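Side-chain contacts in glutathione transferase (Leptospira interrogans serovar Lai, PDB 3UBK), which probably transfers glutathione to electrophilic substrates, as glutathione transferases do, and binds glutathione in its thioredoxin-like N-terminal domain: residues Tyr14-Lys17 and Val18-Gly21; Glu69-Asp72 and Thr73-Gln77; Asn149-Thr152 and Leu153-Ser157; Pro198-Val201 and Glu202-Gln206. All coordinates share one frame; numbering follows the deposited sequence. Where two conformers were deposited one is given.

Contact 1. Residues Tyr14-Lys17 and Val18-Gly21; sequences YVNK and VKLG
Helix 13-25 is the crossover helix of the beta-alpha-beta unit that opens the thioredoxin-like domain, and within it Asn16 and Lys19, about one turn apart, run alongside each other in the same direction. Their polar ends do not bond directly. A water closes the gap, donating to Asn16 OD1 at 2.9 Å and accepting from Lys19 NZ at 2.8 Å, while the aliphatic part of the lysine runs close by, with Lys19 CD 4.1 Å from Asn16 OD1. The lysine reaches the water because its CG lies opposite the backbone N (chi1 -154°) and the chain beyond is extended. Both groups also have direct partners elsewhere in the chain: Asn16 ND2 donates to Ser10 O, and Lys19 NZ is hydrogen-bonded to Gln31 OE1 and salt-bridged to Asp204, which gives this buried ammonium several acceptors.

In the thioredoxin-like fold this helix packs against the sheet on one side and the all-helical C-terminal domain on the other. Val15 and Val18 lie against Pro52 of the loop before strand 53-56, whereas Leu20 meets Pro198 and Val201. Lys17, fully extended, carries its NZ to Glu100 and to Ser64, a glutathione-binding residue.

Behind the side chains run the helical backbone bonds. Lys19 N reaches Val15 O at 2.9 Å and Leu20 N reaches Asn16 O at 2.9 Å; Val18 N to Tyr14 O is weak at 3.4 Å. Leu20 CG rests 3.3 Å from Asn16 O, close to the same oxygen that its backbone N engages.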
loop_
_atom_site.group_PDB
_atom_site.type_symbol
_atom_site.label_atom_id
_atom_site.label_comp_id
_atom_site.label_asym_id
_atom_site.label_seq_id
_atom_site.Cartn_x
_atom_site.Cartn_y
_atom_site.Cartn_z
ATOM N N TYR A 14 -3.330 8.499 -9.018
ATOM C CA TYR A 14 -3.801 8.317 -7.642
ATOM C C TYR A 14 -5.018 9.189 -7.334
ATOM O O TYR A 14 -5.913 8.769 -6.612
ATOM C CB TYR A 14 -2.665 8.559 -6.639
ATOM C CG TYR A 14 -1.619 7.469 -6.781
ATOM C CD1 TYR A 14 -0.536 7.624 -7.637
ATOM C CD2 TYR A 14 -1.763 6.256 -6.119
ATOM C CE1 TYR A 14 0.407 6.606 -7.797
ATOM C CE2 TYR A 14 -0.826 5.240 -6.271
ATOM C CZ TYR A 14 0.256 5.424 -7.117
ATOM O OH TYR A 14 1.185 4.419 -7.292
ATOM N N VAL A 15 -5.047 10.395 -7.889
ATOM C CA VAL A 15 -6.240 11.241 -7.791
ATOM C C VAL A 15 -7.382 10.530 -8.505
ATOM O O VAL A 15 -8.500 10.400 -7.980
ATOM C CB VAL A 15 -5.983 12.651 -8.421
ATOM C CG1 VAL A 15 -7.279 13.445 -8.551
ATOM C CG2 VAL A 15 -4.962 13.416 -7.595
ATOM N N ASN A 16 -7.096 10.024 -9.696
ATOM C CA ASN A 16 -8.126 9.394 -10.494
ATOM C C ASN A 16 -8.663 8.124 -9.861
ATOM O O ASN A 16 -9.856 7.848 -9.952
ATOM C CB ASN A 16 -7.640 9.149 -11.925
ATOM C CG ASN A 16 -7.518 10.436 -12.694
ATOM O OD1 ASN A 16 -8.114 11.440 -12.311
ATOM N ND2 ASN A 16 -6.736 10.432 -13.758
ATOM N N LYS A 17 -7.782 7.345 -9.236
ATOM C CA LYS A 17 -8.213 6.194 -8.448
ATOM C C LYS A 17 -9.321 6.591 -7.446
ATOM O O LYS A 17 -10.359 5.934 -7.348
ATOM C CB LYS A 17 -7.002 5.598 -7.716
ATOM C CG LYS A 17 -7.311 4.554 -6.637
ATOM C CD LYS A 17 -6.005 4.290 -5.861
ATOM C CE LYS A 17 -6.150 3.337 -4.704
ATOM N NZ LYS A 17 -4.888 3.412 -3.872
ATOM N N VAL A 18 -9.093 7.660 -6.696
ATOM C CA VAL A 18 -10.071 8.127 -5.702
ATOM C C VAL A 18 -11.350 8.654 -6.379
ATOM O O VAL A 18 -12.484 8.366 -5.960
ATOM C CB VAL A 18 -9.470 9.221 -4.783
ATOM C CG1 VAL A 18 -10.562 9.882 -3.937
ATOM C CG2 VAL A 18 -8.355 8.635 -3.875
ATOM N N LYS A 19 -11.158 9.409 -7.449
ATOM C CA LYS A 19 -12.263 10.007 -8.194
ATOM C C LYS A 19 -13.226 8.947 -8.746
ATOM O O LYS A 19 -14.453 9.127 -8.729
ATOM C CB LYS A 19 -11.654 10.842 -9.329
ATOM C CG LYS A 19 -12.476 11.974 -9.838
ATOM C CD LYS A 19 -11.591 12.925 -10.651
ATOM C CE LYS A 19 -12.419 13.645 -11.689
ATOM N NZ LYS A 19 -11.613 14.623 -12.481
ATOM N N LEU A 20 -12.680 7.839 -9.251
ATOM C CA LEU A 20 -13.504 6.741 -9.729
ATOM C C LEU A 20 -14.461 6.209 -8.648
ATOM O O LEU A 20 -15.643 5.903 -8.921
ATOM C CB LEU A 20 -12.617 5.593 -10.243
ATOM C CG LEU A 20 -11.905 5.803 -11.580
ATOM C CD1 LEU A 20 -10.702 4.829 -11.759
ATOM C CD2 LEU A 20 -12.904 5.673 -12.733
ATOM N N GLY A 21 -13.948 6.080 -7.427
ATOM C CA GLY A 21 -14.750 5.585 -6.305
ATOM C C GLY A 21 -15.830 6.575 -5.910
ATOM O O GLY A 21 -16.972 6.189 -5.696
HETATM O O HOH W 1 -10.000 12.851 -13.974
#

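Contact 2. Residues Glu69-Asp72 and Thr73-Gln77; sequences EFLD and TIFPQ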
loop_
_atom_site.group_PDB
_atom_site.type_symbol
_atom_site.label_atom_id
_atom_site.label_comp_id
_atom_site.label_asym_id
_atom_site.label_seq_id
_atom_site.Cartn_x
_atom_site.Cartn_y
_atom_site.Cartn_z
ATOM N N GLU A 69 -10.712 3.627 1.600
ATOM C CA GLU A 69 -11.196 2.778 2.697
ATOM C C GLU A 69 -12.099 3.604 3.610
ATOM O O GLU A 69 -13.118 3.129 4.112
ATOM C CB GLU A 69 -10.013 2.207 3.495
ATOM C CG GLU A 69 -9.138 1.251 2.677
ATOM C CD GLU A 69 -9.545 -0.211 2.807
ATOM O OE1 GLU A 69 -10.564 -0.521 3.466
ATOM O OE2 GLU A 69 -8.821 -1.065 2.258
ATOM N N PHE A 70 -11.721 4.860 3.802
ATOM C CA PHE A 70 -12.507 5.774 4.636
ATOM C C PHE A 70 -13.880 6.076 4.006
ATOM O O PHE A 70 -14.928 5.937 4.659
ATOM C CB PHE A 70 -11.703 7.061 4.856
ATOM C CG PHE A 70 -12.495 8.183 5.471
ATOM C CD1 PHE A 70 -12.616 8.289 6.855
ATOM C CD2 PHE A 70 -13.118 9.129 4.663
ATOM C CE1 PHE A 70 -13.354 9.340 7.437
ATOM C CE2 PHE A 70 -13.852 10.193 5.232
ATOM C CZ PHE A 70 -13.963 10.290 6.630
ATOM N N LEU A 71 -13.869 6.485 2.740
ATOM C CA LEU A 71 -15.107 6.804 2.040
ATOM C C LEU A 71 -16.043 5.601 2.004
ATOM O O LEU A 71 -17.249 5.753 2.160
ATOM C CB LEU A 71 -14.835 7.293 0.608
ATOM C CG LEU A 71 -14.225 8.686 0.523
ATOM C CD1 LEU A 71 -13.869 9.011 -0.922
ATOM C CD2 LEU A 71 -15.198 9.721 1.109
ATOM N N ASP A 72 -15.490 4.406 1.817
ATOM C CA ASP A 72 -16.312 3.205 1.785
ATOM C C ASP A 72 -16.915 2.888 3.156
ATOM O O ASP A 72 -17.988 2.312 3.228
ATOM C CB ASP A 72 -15.525 1.987 1.284
ATOM C CG ASP A 72 -16.429 0.894 0.748
ATOM O OD1 ASP A 72 -17.294 1.201 -0.105
ATOM O OD2 ASP A 72 -16.271 -0.285 1.158
ATOM N N THR A 73 -16.223 3.269 4.232
ATOM C CA THR A 73 -16.722 3.044 5.573
ATOM C C THR A 73 -17.860 4.023 5.888
ATOM O O THR A 73 -18.957 3.620 6.300
ATOM C CB THR A 73 -15.595 3.211 6.604
ATOM O OG1 THR A 73 -14.615 2.190 6.394
ATOM C CG2 THR A 73 -16.145 3.120 8.040
ATOM N N ILE A 74 -17.612 5.313 5.684
ATOM C CA ILE A 74 -18.641 6.295 6.008
ATOM C C ILE A 74 -19.759 6.424 4.974
ATOM O O ILE A 74 -20.868 6.809 5.321
ATOM C CB ILE A 74 -18.073 7.696 6.345
ATOM C CG1 ILE A 74 -17.353 8.303 5.155
ATOM C CG2 ILE A 74 -17.158 7.645 7.571
ATOM C CD1 ILE A 74 -17.262 9.828 5.252
ATOM N N PHE A 75 -19.466 6.136 3.707
ATOM C CA PHE A 75 -20.512 6.123 2.670
ATOM C C PHE A 75 -20.654 4.736 2.051
ATOM O O PHE A 75 -20.211 4.511 0.915
ATOM C CB PHE A 75 -20.181 7.138 1.570
ATOM C CG PHE A 75 -20.163 8.575 2.046
ATOM C CD1 PHE A 75 -21.332 9.189 2.466
ATOM C CD2 PHE A 75 -18.979 9.309 2.061
ATOM C CE1 PHE A 75 -21.326 10.519 2.902
ATOM C CE2 PHE A 75 -18.962 10.635 2.486
ATOM C CZ PHE A 75 -20.143 11.242 2.904
ATOM N N PRO A 76 -21.276 3.796 2.786
ATOM C CA PRO A 76 -21.295 2.393 2.372
ATOM C C PRO A 76 -22.304 2.087 1.257
ATOM O O PRO A 76 -22.436 0.935 0.866
ATOM C CB PRO A 76 -21.674 1.643 3.671
ATOM C CG PRO A 76 -22.486 2.652 4.464
ATOM C CD PRO A 76 -21.876 4.002 4.116
ATOM N N GLN A 77 -22.987 3.105 0.741
ATOM C CA GLN A 77 -23.896 2.919 -0.398
ATOM C C GLN A 77 -23.170 2.300 -1.587
ATOM O O GLN A 77 -21.943 2.441 -1.723
ATOM C CB GLN A 77 -24.546 4.239 -0.825
ATOM C CG GLN A 77 -23.581 5.421 -1.068
ATOM C CD GLN A 77 -23.498 6.364 0.121
ATOM O OE1 GLN A 77 -23.406 5.928 1.271
ATOM N NE2 GLN A 77 -23.556 7.669 -0.152
#
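The Phe70 ring is covered on one face by Ile74, one turn later, near the C-terminal end of helix 64-74 in the thioredoxin-like domain. Ile74 CG1 sits above the plane toward the rim, and the terminal methyl comes closest, with Ile74 CD1 3.4 Å from Phe70 CE2. Ile74 holds CG1 between its backbone N and carbonyl carbon (chi1 63°), which swings the chain back along the helix to the ring. On the other subunit of the dimer, Trp87 meets the same ring with its plane inclined, and Pro86 packs on both Phe70 and Ile74.

Leu71 and Phe75 repeat the spacing with a different geometry: Leu71 CD2 approaches the Phe75 ring at its edge, in plane, 3.9 Å from Phe75 CD2. Phe75 is where the chain leaves helical conformation, yet its N still donates to Leu71 O at 2.7 Å. Pro76 CA follows with a C-H contact to Asp72 O. The Asp72 carboxylate is held by Lys25 and by the backbone N atoms of Leu81 and Ile82, tying this helix end to helix 13-25 and the linker.

In Thr73, chi1 of -65° brings the hydroxyl back to Glu69 O, which the backbone N also reaches. Thr73 OG1 lies 2.9 Å and Thr73 N 3.1 Å from Glu69 O, arriving from opposite faces of the carbonyl plane.

Contact 3. Residues Asn149-Thr152 and Leu153-Ser157; sequences NVFT and LADCS
A capping box starts helix 153-169, formed by Thr152 at the N-cap and Asp155 three residues on. Thr152 OG1 caps Ala154 N, accepting from it at 3.1 Å; the hydroxyl faces the first turn for this bond because OG1 sits between its own N and carbonyl carbon (chi1 65°). From the other end of the box, Asp155 OD2 accepts from Thr152 N at 2.9 Å, using the anti lone pair of the carboxylate. Asp155 N goes to the backbone instead, reaching Thr152 O at 2.9 Å from above the carbonyl plane. A water joins the side-chain oxygens, donating to Asp155 OD2 and to Val150 O while accepting from Thr152 OG1.

Phe151 packs on the aspartate's CB. Asp155 CB lies over the centre of the Phe151 ring, 13° off the normal and 4.0 Å from the centroid, a CH-pi contact. The thiol arrives obliquely, Cys156 SG coming 3.6 Å from Phe151 CE1.

Asp155 OD1 is taken by Tyr188 OH and Ile146 N, so both oxygens of this buried carboxylate are engaged. Four donors, counting the water, surround it at the amino end of a helix, a setting that would be expected to stabilise its negative charge.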
loop_
_atom_site.group_PDB
_atom_site.type_symbol
_atom_site.label_atom_id
_atom_site.label_comp_id
_atom_site.label_asym_id
_atom_site.label_seq_id
_atom_site.Cartn_x
_atom_site.Cartn_y
_atom_site.Cartn_z
ATOM N N ASN A 149 -18.241 -9.686 -10.624
ATOM C CA ASN A 149 -19.374 -9.117 -11.349
ATOM C C ASN A 149 -19.814 -7.721 -10.871
ATOM O O ASN A 149 -20.761 -7.154 -11.413
ATOM C CB ASN A 149 -20.550 -10.103 -11.343
ATOM C CG ASN A 149 -21.169 -10.260 -9.978
ATOM O OD1 ASN A 149 -20.733 -9.628 -9.019
ATOM N ND2 ASN A 149 -22.202 -11.088 -9.883
ATOM N N VAL A 150 -19.126 -7.174 -9.868
ATOM C CA VAL A 150 -19.458 -5.841 -9.350
ATOM C C VAL A 150 -18.231 -4.933 -9.208
ATOM O O VAL A 150 -17.114 -5.402 -9.020
ATOM C CB VAL A 150 -20.211 -5.901 -7.981
ATOM C CG1 VAL A 150 -21.622 -6.469 -8.168
ATOM C CG2 VAL A 150 -19.420 -6.725 -6.935
ATOM N N PHE A 151 -18.459 -3.626 -9.306
ATOM C CA PHE A 151 -17.402 -2.619 -9.189
ATOM C C PHE A 151 -16.828 -2.702 -7.765
ATOM O O PHE A 151 -17.584 -2.836 -6.806
ATOM C CB PHE A 151 -18.028 -1.248 -9.419
ATOM C CG PHE A 151 -17.038 -0.106 -9.487
ATOM C CD1 PHE A 151 -16.482 0.430 -8.326
ATOM C CD2 PHE A 151 -16.705 0.462 -10.705
ATOM C CE1 PHE A 151 -15.614 1.487 -8.385
ATOM C CE2 PHE A 151 -15.840 1.532 -10.771
ATOM C CZ PHE A 151 -15.288 2.047 -9.613
ATOM N N THR A 152 -15.504 -2.667 -7.624
ATOM C CA THR A 152 -14.879 -2.659 -6.294
ATOM C C THR A 152 -13.713 -1.715 -6.280
ATOM O O THR A 152 -13.403 -1.084 -7.291
ATOM C CB THR A 152 -14.306 -4.029 -5.895
ATOM O OG1 THR A 152 -13.222 -4.355 -6.775
ATOM C CG2 THR A 152 -15.372 -5.108 -5.959
ATOM N N LEU A 153 -13.037 -1.648 -5.136
ATOM C CA LEU A 153 -11.795 -0.881 -5.010
ATOM C C LEU A 153 -10.796 -1.262 -6.110
ATOM O O LEU A 153 -10.027 -0.427 -6.601
ATOM C CB LEU A 153 -11.143 -1.190 -3.644
ATOM C CG LEU A 153 -9.709 -0.648 -3.516
ATOM C CD1 LEU A 153 -9.750 0.882 -3.426
ATOM C CD2 LEU A 153 -8.964 -1.240 -2.307
ATOM N N ALA A 154 -10.757 -2.536 -6.457
ATOM C CA ALA A 154 -9.774 -2.971 -7.445
ATOM C C ALA A 154 -10.017 -2.329 -8.829
ATOM O O ALA A 154 -9.088 -2.199 -9.624
ATOM C CB ALA A 154 -9.749 -4.492 -7.541
ATOM N N ASP A 155 -11.255 -1.913 -9.107
ATOM C CA ASP A 155 -11.536 -1.219 -10.376
ATOM C C ASP A 155 -11.047 0.217 -10.337
ATOM O O ASP A 155 -10.673 0.773 -11.358
ATOM C CB ASP A 155 -13.028 -1.278 -10.732
ATOM C CG ASP A 155 -13.489 -2.688 -11.013
ATOM O OD1 ASP A 155 -13.145 -3.210 -12.093
ATOM O OD2 ASP A 155 -14.188 -3.279 -10.163
ATOM N N CYS A 156 -11.064 0.830 -9.159
ATOM C CA CYS A 156 -10.514 2.176 -9.025
ATOM C C CYS A 156 -9.017 2.137 -9.320
ATOM O O CYS A 156 -8.493 2.935 -10.100
ATOM C CB CYS A 156 -10.749 2.709 -7.618
ATOM S SG CYS A 156 -12.509 2.758 -7.132
ATOM N N SER A 157 -8.314 1.215 -8.682
ATOM C CA SER A 157 -6.888 1.054 -8.922
ATOM C C SER A 157 -6.628 0.563 -10.347
ATOM O O SER A 157 -5.773 1.083 -11.053
ATOM C CB SER A 157 -6.287 0.087 -7.902
ATOM O OG SER A 157 -6.277 0.675 -6.616
HETATM O O HOH W 2 -14.072 -5.847 -9.128
#

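Contact 4. Residues Pro198-Val201 and Glu202-Gln206; sequences PALV and EKDKQ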
loop_
_atom_site.group_PDB
_atom_site.type_symbol
_atom_site.label_atom_id
_atom_site.label_comp_id
_atom_site.label_asym_id
_atom_site.label_seq_id
_atom_site.Cartn_x
_atom_site.Cartn_y
_atom_site.Cartn_z
ATOM N N PRO A 198 -16.138 6.313 -15.178
ATOM C CA PRO A 198 -14.824 6.151 -15.817
ATOM C C PRO A 198 -14.656 7.044 -17.046
ATOM O O PRO A 198 -13.555 7.572 -17.274
ATOM C CB PRO A 198 -14.808 4.662 -16.203
ATOM C CG PRO A 198 -15.664 4.013 -15.131
ATOM C CD PRO A 198 -16.801 5.019 -14.955
ATOM N N ALA A 199 -15.721 7.222 -17.829
ATOM C CA ALA A 199 -15.650 8.133 -18.987
ATOM C C ALA A 199 -15.323 9.553 -18.548
ATOM O O ALA A 199 -14.491 10.221 -19.166
ATOM C CB ALA A 199 -16.945 8.107 -19.816
ATOM N N LEU A 200 -15.967 10.018 -17.475
ATOM C CA LEU A 200 -15.726 11.377 -16.976
ATOM C C LEU A 200 -14.281 11.551 -16.476
ATOM O O LEU A 200 -13.620 12.570 -16.738
ATOM C CB LEU A 200 -16.718 11.718 -15.853
ATOM C CG LEU A 200 -16.620 13.132 -15.275
ATOM C CD1 LEU A 200 -16.936 14.160 -16.358
ATOM C CD2 LEU A 200 -17.555 13.309 -14.083
ATOM N N VAL A 201 -13.782 10.548 -15.763
ATOM C CA VAL A 201 -12.389 10.582 -15.311
ATOM C C VAL A 201 -11.420 10.715 -16.503
ATOM O O VAL A 201 -10.504 11.548 -16.483
ATOM C CB VAL A 201 -12.053 9.342 -14.453
ATOM C CG1 VAL A 201 -10.547 9.177 -14.307
ATOM C CG2 VAL A 201 -12.738 9.469 -13.077
ATOM N N GLU A 202 -11.630 9.902 -17.531
ATOM C CA GLU A 202 -10.839 9.991 -18.768
ATOM C C GLU A 202 -10.982 11.362 -19.426
ATOM O O GLU A 202 -10.002 11.943 -19.905
ATOM C CB GLU A 202 -11.278 8.918 -19.761
ATOM C CG GLU A 202 -10.792 7.535 -19.401
ATOM C CD GLU A 202 -9.278 7.448 -19.426
ATOM O OE1 GLU A 202 -8.705 7.250 -20.522
ATOM O OE2 GLU A 202 -8.661 7.579 -18.349
ATOM N N LYS A 203 -12.208 11.877 -19.444
ATOM C CA LYS A 203 -12.465 13.182 -20.029
ATOM C C LYS A 203 -11.751 14.322 -19.290
ATOM O O LYS A 203 -11.102 15.165 -19.920
ATOM C CB LYS A 203 -13.968 13.440 -20.105
ATOM C CG LYS A 203 -14.334 14.881 -20.443
ATOM C CD LYS A 203 -13.735 15.311 -21.769
ATOM C CE LYS A 203 -13.981 14.293 -22.860
ATOM N NZ LYS A 203 -13.499 14.795 -24.181
ATOM N N ASP A 204 -11.873 14.365 -17.960
ATOM C CA ASP A 204 -11.190 15.403 -17.181
ATOM C C ASP A 204 -9.666 15.328 -17.372
ATOM O O ASP A 204 -8.977 16.354 -17.398
ATOM C CB ASP A 204 -11.533 15.301 -15.698
ATOM C CG ASP A 204 -12.902 15.894 -15.368
ATOM O OD1 ASP A 204 -13.455 16.655 -16.191
ATOM O OD2 ASP A 204 -13.427 15.599 -14.276
ATOM N N LYS A 205 -9.155 14.111 -17.501
ATOM C CA LYS A 205 -7.729 13.890 -17.705
ATOM C C LYS A 205 -7.337 14.472 -19.059
ATOM O O LYS A 205 -6.347 15.188 -19.175
ATOM C CB LYS A 205 -7.409 12.390 -17.659
ATOM C CG LYS A 205 -5.923 12.060 -17.864
ATOM C CD LYS A 205 -5.542 10.653 -17.362
ATOM C CE LYS A 205 -6.287 9.543 -18.100
ATOM N NZ LYS A 205 -5.963 8.154 -17.588
ATOM N N GLN A 206 -8.146 14.172 -20.070
ATOM C CA GLN A 206 -7.914 14.651 -21.428
ATOM C C GLN A 206 -7.959 16.173 -21.545
ATOM O O GLN A 206 -7.099 16.781 -22.190
ATOM C CB GLN A 206 -8.927 14.031 -22.379
ATOM C CG GLN A 206 -8.499 14.071 -23.833
ATOM C CD GLN A 206 -9.679 14.100 -24.762
ATOM O OE1 GLN A 206 -10.679 14.753 -24.475
ATOM N NE2 GLN A 206 -9.581 13.384 -25.877
#
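Leu200 and Asp204, one turn apart on helix 196-213 of the all-helical GST C-terminal domain, cross at an angle, the leucine CG 4.2 Å from Asp204 OD2. The carboxylate oxygen is not left to this apolar neighbour: Asp204 OD2 forms a salt bridge with Lys19 of helix 13-25 and is hydrogen-bonded to a glycerol probably brought in with the crystallisation liquor. Asp204 N is satisfied by Leu200 O at 2.8 Å, nearly straight at 173°.

The same i to i+4 pairing accounts for the other backbone donors. Glu202 N goes to Pro198 O at 3.0 Å, Lys203 N to Ala199 O at 2.8 Å, and Lys205 N to Val201 O at 3.1 Å. Gln206 N continues the series with Glu202 O.

Two side-chain bonds run along the helix, each spanning three residues. Lys205 NZ meets Glu202 OE2 at 2.9 Å, a salt bridge on the syn lone pair of the carboxylate; the glutamate is bent at its second torsion (chi2 -63°) and the lysine at its third, so the two ends meet beside the helix. Lys203 NZ donates to Gln206 OE1 at 2.8 Å, tilted out of the amide carbonyl plane.

Around this part of helix 196-213, Val201 presses on Asn16, Leu20 and Leu23 of helix 13-25. Pro198 and Glu202 touch Phe159 of helix 153-169 and also reach helix 185-193, while Lys205 touches Asn16 of helix 13-25 and Ser163 and Val164 of helix 153-169.

Overall arrangement
From the N terminus, contact 1 comes first, in the crossover helix 13-25, followed by contact 2 at the end of helix 64-74, contact 3 at the start of helix 153-169 and contact 4 in helix 196-213. Each is local, spanning a turn or two of chain; they follow in series, with none enclosing or crossing another. Contact 1 ties the N-terminal domain to the C-terminal one: Lys17, Leu20 and Gly21 pack on Cys156 or Ser157 of contact 3, and Asn16 and Leu20 pack on Val201 and Pro198 of contact 4. Contact 2 lies apart, its centre about 23 Å from that of contact 4, and faces the second subunit.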